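PDB 6D6J: HIT family hydrolase from Legionella pneumophila subsp. pneumophila, which binds a zinc ion and probably acts as a hydrolase of the histidine triad (HIT) family. Local coordinates for residues R39-A42 with P43-L47; N94-G98 with G99-V103. All coordinates share one frame; numbering follows the deposited sequence. Where two conformers were deposited one is given.

Contact 1. Residues R39-A42 with P43-L47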
ATOM      1  N   ARG B  39      -6.001  17.103  -5.120  1.00  5.76           N
ATOM      2  CA  ARG B  39      -4.847  17.784  -4.530  0.54  6.16           C
ATOM      3  C   ARG B  39      -3.618  16.911  -4.757  1.00  6.00           C
ATOM      4  O   ARG B  39      -3.062  16.332  -3.814  1.00  6.62           O
ATOM      5  CB  ARG B  39      -5.057  18.035  -3.038  0.54  6.98           C
ATOM      6  CG  ARG B  39      -6.140  19.045  -2.723  0.54  9.05           C
ATOM      7  CD  ARG B  39      -6.104  19.425  -1.247  0.54 11.42           C
ATOM      8  NE  ARG B  39      -6.718  20.726  -0.973  0.54 13.76           N
ATOM      9  CZ  ARG B  39      -8.028  20.935  -0.888  0.54 15.09           C
ATOM     10  NH1 ARG B  39      -8.877  19.926  -1.065  0.54 15.87           N
ATOM     11  NH2 ARG B  39      -8.493  22.160  -0.640  0.54 15.49           N
ATOM     12  N   PRO B  40      -3.171  16.790  -5.998  1.00  5.05           N
ATOM     13  CA  PRO B  40      -2.104  15.834  -6.304  1.00  5.33           C
ATOM     14  C   PRO B  40      -0.795  16.234  -5.640  1.00  5.52           C
ATOM     15  O   PRO B  40      -0.410  17.407  -5.616  1.00  6.74           O
ATOM     16  CB  PRO B  40      -2.007  15.903  -7.836  1.00  5.97           C
ATOM     17  CG  PRO B  40      -2.502  17.295  -8.170  1.00  5.89           C
ATOM     18  CD  PRO B  40      -3.640  17.502  -7.202  1.00  5.42           C
ATOM     19  N   GLN B  41      -0.117  15.232  -5.092  1.00  5.56           N
ATOM     20  CA  GLN B  41       1.148  15.407  -4.395  1.00  6.35           C
ATOM     21  C   GLN B  41       2.342  15.034  -5.255  1.00  6.41           C
ATOM     22  O   GLN B  41       3.482  15.111  -4.787  1.00  7.76           O
ATOM     23  CB  GLN B  41       1.146  14.573  -3.113  1.00  7.11           C
ATOM     24  CG  GLN B  41       0.030  14.955  -2.145  1.00  8.47           C
ATOM     25  CD  GLN B  41       0.135  16.380  -1.686  1.00  8.91           C
ATOM     26  OE1 GLN B  41       1.113  16.767  -1.038  1.00 10.63           O
ATOM     27  NE2 GLN B  41      -0.880  17.176  -2.008  1.00  9.43           N
ATOM     28  N   ALA B  42       2.091  14.591  -6.479  1.00  5.89           N
ATOM     29  CA  ALA B  42       3.110  14.258  -7.461  1.00  5.94           C
ATOM     30  C   ALA B  42       2.506  14.585  -8.815  1.00  5.25           C
ATOM     31  O   ALA B  42       1.295  14.824  -8.917  1.00  5.63           O
ATOM     32  CB  ALA B  42       3.481  12.771  -7.365  1.00  6.86           C
ATOM     33  N   PRO B  43       3.314  14.601  -9.879  1.00  5.39           N
ATOM     34  CA  PRO B  43       2.762  15.020 -11.178  1.00  5.53           C
ATOM     35  C   PRO B  43       1.573  14.193 -11.634  1.00  5.01           C
ATOM     36  O   PRO B  43       0.696  14.740 -12.315  1.00  5.59           O
ATOM     37  CB  PRO B  43       3.979  14.970 -12.116  1.00  6.39           C
ATOM     38  CG  PRO B  43       5.133  15.320 -11.193  1.00  7.23           C
ATOM     39  CD  PRO B  43       4.794  14.544  -9.929  1.00  6.00           C
ATOM     40  N   THR B  44       1.519  12.902 -11.293  1.00  5.16           N
ATOM     41  CA  THR B  44       0.300  12.108 -11.409  1.00  5.46           C
ATOM     42  C   THR B  44      -0.026  11.534 -10.037  1.00  5.18           C
ATOM     43  O   THR B  44       0.839  10.928  -9.386  1.00  5.63           O
ATOM     44  CB  THR B  44       0.448  10.967 -12.427  1.00  5.84           C
ATOM     45  OG1 THR B  44       0.609  11.526 -13.731  1.00  6.42           O
ATOM     46  CG2 THR B  44      -0.770  10.033 -12.445  1.00  6.40           C
ATOM     47  N   HIS B  45      -1.274  11.705  -9.602  1.00  4.56           N
ATOM     48  CA  HIS B  45      -1.706  11.197  -8.297  1.00  4.74           C
ATOM     49  C   HIS B  45      -3.126  10.661  -8.442  1.00  4.38           C
ATOM     50  O   HIS B  45      -4.086  11.426  -8.622  1.00  5.14           O
ATOM     51  CB  HIS B  45      -1.603  12.310  -7.255  1.00  5.46           C
ATOM     52  CG  HIS B  45      -1.875  11.884  -5.849  1.00  4.86           C
ATOM     53  ND1 HIS B  45      -1.595  12.719  -4.788  1.00  5.89           N
ATOM     54  CD2 HIS B  45      -2.436  10.765  -5.324  1.00  6.02           C
ATOM     55  CE1 HIS B  45      -1.968  12.130  -3.667  1.00  6.56           C
ATOM     56  NE2 HIS B  45      -2.470  10.938  -3.959  1.00  6.45           N
ATOM     57  N   LEU B  46      -3.262   9.343  -8.373  1.00  4.66           N
ATOM     58  CA  LEU B  46      -4.534   8.667  -8.571  1.00  4.55           C
ATOM     59  C   LEU B  46      -4.953   7.983  -7.277  1.00  4.44           C
ATOM     60  O   LEU B  46      -4.123   7.650  -6.425  1.00  5.62           O
ATOM     61  CB  LEU B  46      -4.432   7.661  -9.729  1.00  6.37           C
ATOM     62  CG  LEU B  46      -3.956   8.307 -11.047  1.00  7.03           C
ATOM     63  CD1 LEU B  46      -3.630   7.273 -12.103  1.00  8.80           C
ATOM     64  CD2 LEU B  46      -4.965   9.319 -11.590  1.00  9.45           C
ATOM     65  N   LEU B  47      -6.258   7.763  -7.151  1.00  5.19           N
ATOM     66  CA  LEU B  47      -6.858   7.075  -6.014  1.00  5.23           C
ATOM     67  C   LEU B  47      -7.623   5.871  -6.537  1.00  4.52           C
ATOM     68  O   LEU B  47      -8.381   5.992  -7.506  1.00  5.58           O
ATOM     69  CB  LEU B  47      -7.848   8.005  -5.300  1.00  6.19           C
ATOM     70  CG  LEU B  47      -7.215   9.290  -4.765  1.00  6.98           C
ATOM     71  CD1 LEU B  47      -8.261  10.261  -4.247  1.00  8.59           C
ATOM     72  CD2 LEU B  47      -6.196   8.974  -3.690  1.00  8.41           C
TER
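His45 holds its CG anti to the backbone N (chi1 -174°), and this carries the imidazole back over the turn to the backbone of Pro40 and Gln41. Gln41 has CG beside its own backbone N and bends again at chi2 (-61°), which folds its amide round toward Arg39. The central bond runs from Gln41 N to His45 ND1, 2.9 Å long and nearly straight. The N-H arrives at the ring edge, close to the imidazole plane. The Gln41 side chain runs alongside the ring and points the same way. Its CG lies 3.8 Å from His45 CE1, and amide and ring are steeply inclined to each other. On the Pro40 side the packing is aliphatic, with Pro40 CB 3.7 Å from His45 CB. The Gln41 amide is tied down within the loop: NE2 donates to Arg39 O over 3.0 Å, coming from above the carbonyl plane. Ala42 and Pro43 make the bend into the strand, and the Ala42 methyl is buried beside the proline ring. Trp118 of the second subunit packs on both Gln41 and His45. At the other ring nitrogen, His45 NE2 is hydrogen-bonded to His109 ND1, so the ring is gripped at both ends and its rotation is fixed. His109 belongs to the predicted histidine triad motif. On the loop side, His45 ND1 accepts a backbone N-H, so this nitrogen is probably unprotonated.

Contact 2. Residues N94-G98 with G99-V103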
ATOM      1  N   ASN B  94      -3.147   5.101   3.832  1.00  4.84           N
ATOM      2  CA  ASN B  94      -3.127   5.798   5.111  1.00  5.07           C
ATOM      3  C   ASN B  94      -4.222   5.220   5.991  1.00  5.05           C
ATOM      4  O   ASN B  94      -5.319   4.931   5.507  1.00  5.83           O
ATOM      5  CB  ASN B  94      -3.416   7.280   4.898  1.00  5.86           C
ATOM      6  CG  ASN B  94      -2.282   7.994   4.195  1.00  6.54           C
ATOM      7  OD1 ASN B  94      -1.162   7.488   4.110  1.00  6.52           O
ATOM      8  ND2 ASN B  94      -2.553   9.207   3.731  1.00  7.63           N
ATOM      9  N   VAL B  95      -3.943   5.075   7.286  1.00  5.60           N
ATOM     10  CA  VAL B  95      -4.924   4.508   8.208  1.00  5.47           C
ATOM     11  C   VAL B  95      -5.069   5.426   9.414  1.00  5.70           C
ATOM     12  O   VAL B  95      -4.130   5.572  10.215  1.00  6.23           O
ATOM     13  CB  VAL B  95      -4.578   3.072   8.631  1.00  5.73           C
ATOM     14  CG1 VAL B  95      -5.748   2.464   9.414  1.00  6.82           C
ATOM     15  CG2 VAL B  95      -4.250   2.226   7.400  1.00  7.13           C
ATOM     16  N   ASN B  96      -6.251   6.022   9.552  1.00  5.36           N
ATOM     17  CA  ASN B  96      -6.609   6.894  10.668  1.00  5.91           C
ATOM     18  C   ASN B  96      -5.814   8.197  10.673  1.00  6.20           C
ATOM     19  O   ASN B  96      -4.949   8.419   9.818  1.00  6.07           O
ATOM     20  CB  ASN B  96      -6.631   6.136  12.006  1.00  6.75           C
ATOM     21  CG  ASN B  96      -7.887   5.314  12.145  1.00  6.96           C
ATOM     22  OD1 ASN B  96      -8.935   5.734  11.663  1.00  7.96           O
ATOM     23  ND2 ASN B  96      -7.797   4.139  12.762  1.00  7.84           N
ATOM     24  N   SER B  97      -6.121   9.086  11.608  1.00  7.51           N
ATOM     25  CA  SER B  97      -5.566  10.433  11.534  0.76  8.12           C
ATOM     26  C   SER B  97      -4.047  10.418  11.633  1.00  7.54           C
ATOM     27  O   SER B  97      -3.370  11.166  10.922  1.00  7.89           O
ATOM     28  CB  SER B  97      -6.182  11.329  12.614  0.76  9.38           C
ATOM     29  OG  SER B  97      -5.757  12.672  12.443  0.76 11.59           O
ATOM     30  N   GLY B  98      -3.485   9.580  12.511  1.00  6.94           N
ATOM     31  CA  GLY B  98      -2.042   9.529  12.650  1.00  7.35           C
ATOM     32  C   GLY B  98      -1.349   9.000  11.417  1.00  6.68           C
ATOM     33  O   GLY B  98      -0.157   9.272  11.219  1.00  7.37           O
ATOM     34  N   GLY B  99      -2.063   8.235  10.585  1.00  5.82           N
ATOM     35  CA  GLY B  99      -1.545   7.789   9.307  1.00  6.18           C
ATOM     36  C   GLY B  99      -1.784   8.752   8.173  1.00  6.33           C
ATOM     37  O   GLY B  99      -1.327   8.488   7.058  1.00  6.88           O
ATOM     38  N   GLY B 100      -2.501   9.853   8.413  1.00  6.10           N
ATOM     39  CA  GLY B 100      -2.802  10.832   7.392  1.00  6.82           C
ATOM     40  C   GLY B 100      -4.149  10.667   6.713  1.00  6.24           C
ATOM     41  O   GLY B 100      -4.439  11.403   5.763  1.00  7.90           O
ATOM     42  N   GLN B 101      -4.971   9.718   7.152  1.00  6.54           N
ATOM     43  CA  GLN B 101      -6.261   9.510   6.509  1.00  7.56           C
ATOM     44  C   GLN B 101      -7.215  10.636   6.878  1.00  9.91           C
ATOM     45  O   GLN B 101      -7.366  10.961   8.055  1.00 11.46           O
ATOM     46  CB  GLN B 101      -6.853   8.167   6.950  1.00  6.69           C
ATOM     47  CG  GLN B 101      -8.175   7.866   6.255  1.00  6.91           C
ATOM     48  CD  GLN B 101      -8.689   6.460   6.483  1.00  5.96           C
ATOM     49  OE1 GLN B 101      -8.177   5.709   7.322  1.00  6.25           O
ATOM     50  NE2 GLN B 101      -9.704   6.085   5.716  1.00  6.78           N
ATOM     51  N   GLU B 102      -7.865  11.219   5.881  1.00 11.75           N
ATOM     52  CA  GLU B 102      -8.875  12.251   6.124  1.00 14.32           C
ATOM     53  C   GLU B 102     -10.267  11.845   5.677  1.00 12.43           C
ATOM     54  O   GLU B 102     -11.261  12.232   6.312  1.00 13.62           O
ATOM     55  CB  GLU B 102      -8.484  13.552   5.409  1.00 17.96           C
ATOM     56  N   VAL B 103     -10.372  11.085   4.589  1.00 10.50           N
ATOM     57  CA  VAL B 103     -11.643  10.591   4.080  1.00  9.00           C
ATOM     58  C   VAL B 103     -11.767   9.148   4.532  1.00  7.23           C
ATOM     59  O   VAL B 103     -10.893   8.315   4.239  1.00  6.96           O
ATOM     60  CB  VAL B 103     -11.723  10.703   2.548  1.00  9.32           C
ATOM     61  CG1 VAL B 103     -13.025  10.096   2.040  1.00  9.50           C
ATOM     62  CG2 VAL B 103     -11.629  12.154   2.115  1.00 10.82           C
TER
HETATM   63  O   HOH W   1      -7.535   3.316   5.979  1.00  6.28           O
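Gln101 meets Asn96 through two hydrogen bonds that run in opposite directions. Asn96 N donates to Gln101 OE1 over 3.0 Å, almost straight (173°), in the carbonyl plane and on a lone pair. Gln101 N donates back to Asn96 O, also over 3.0 Å, but from above the carbonyl plane. With CG anti to the backbone N (chi1 -177°) and the chain extended beyond it, the Gln101 amide lies alongside the backbone of Asn94 to Asn96. A water is hydrogen-bonded to Asn94 O and Gln101 OE1, 2.8 Å from OE1. Gln101 NE2 is held by Val103 O at 2.9 Å and by Ala55 O, so both ends of the amide are engaged.

Backbone bonds close the turn. Gly100 N donates to Ser97 O over 3.0 Å, while Gly99 N makes weak bonds to Val95 O and Asn96 O. Gly99 packs closely against Val95 O, which its CA also touches. Gly100 takes a positive phi (96°), a conformation readily open to glycine.

Asn94 makes a polar and a van der Waals contact. Gly99 O lies over the face of the Asn94 amide, 3.1 Å from CG. Asn94 CB packs against Gln101 CB at 4.1 Å. Arg90 of the second subunit is hydrogen-bonded to both Asn94 OD1 and Gly99 O, and so bridges these two neighbouring acceptors.

Gln101 lies about 4 Å, side chain to side chain, from His107, the predicted nucleophile. The glycine-rich turn follows strand 89-95 and leads toward strand 108-112, its neighbour in the sheet. Strand 89-95 is outermost within the chain, but Asn94 and Val95 pair antiparallel with a strand of the second subunit, so the sheet continues across the dimer.

How the contacts relate
The two contacts come one after the other along the chain, with 39-47 before 94-103. Their centres are about 17 Å apart, and their nearest atoms about 7 Å apart without touching. They share the antiparallel sheet. Contact 1 enters strand 44-50; contact 2 leaves strand 89-95. Strand 108-112 lies between those two strands and follows directly after the predicted active-site residue His107. The contacts therefore approach the triad region from two strands that flank it: His45 is about 7 Å from His107 between side chains, and Gln101 is closer. Both also touch the second subunit, consistent with the predicted active site lying near the dimer interface.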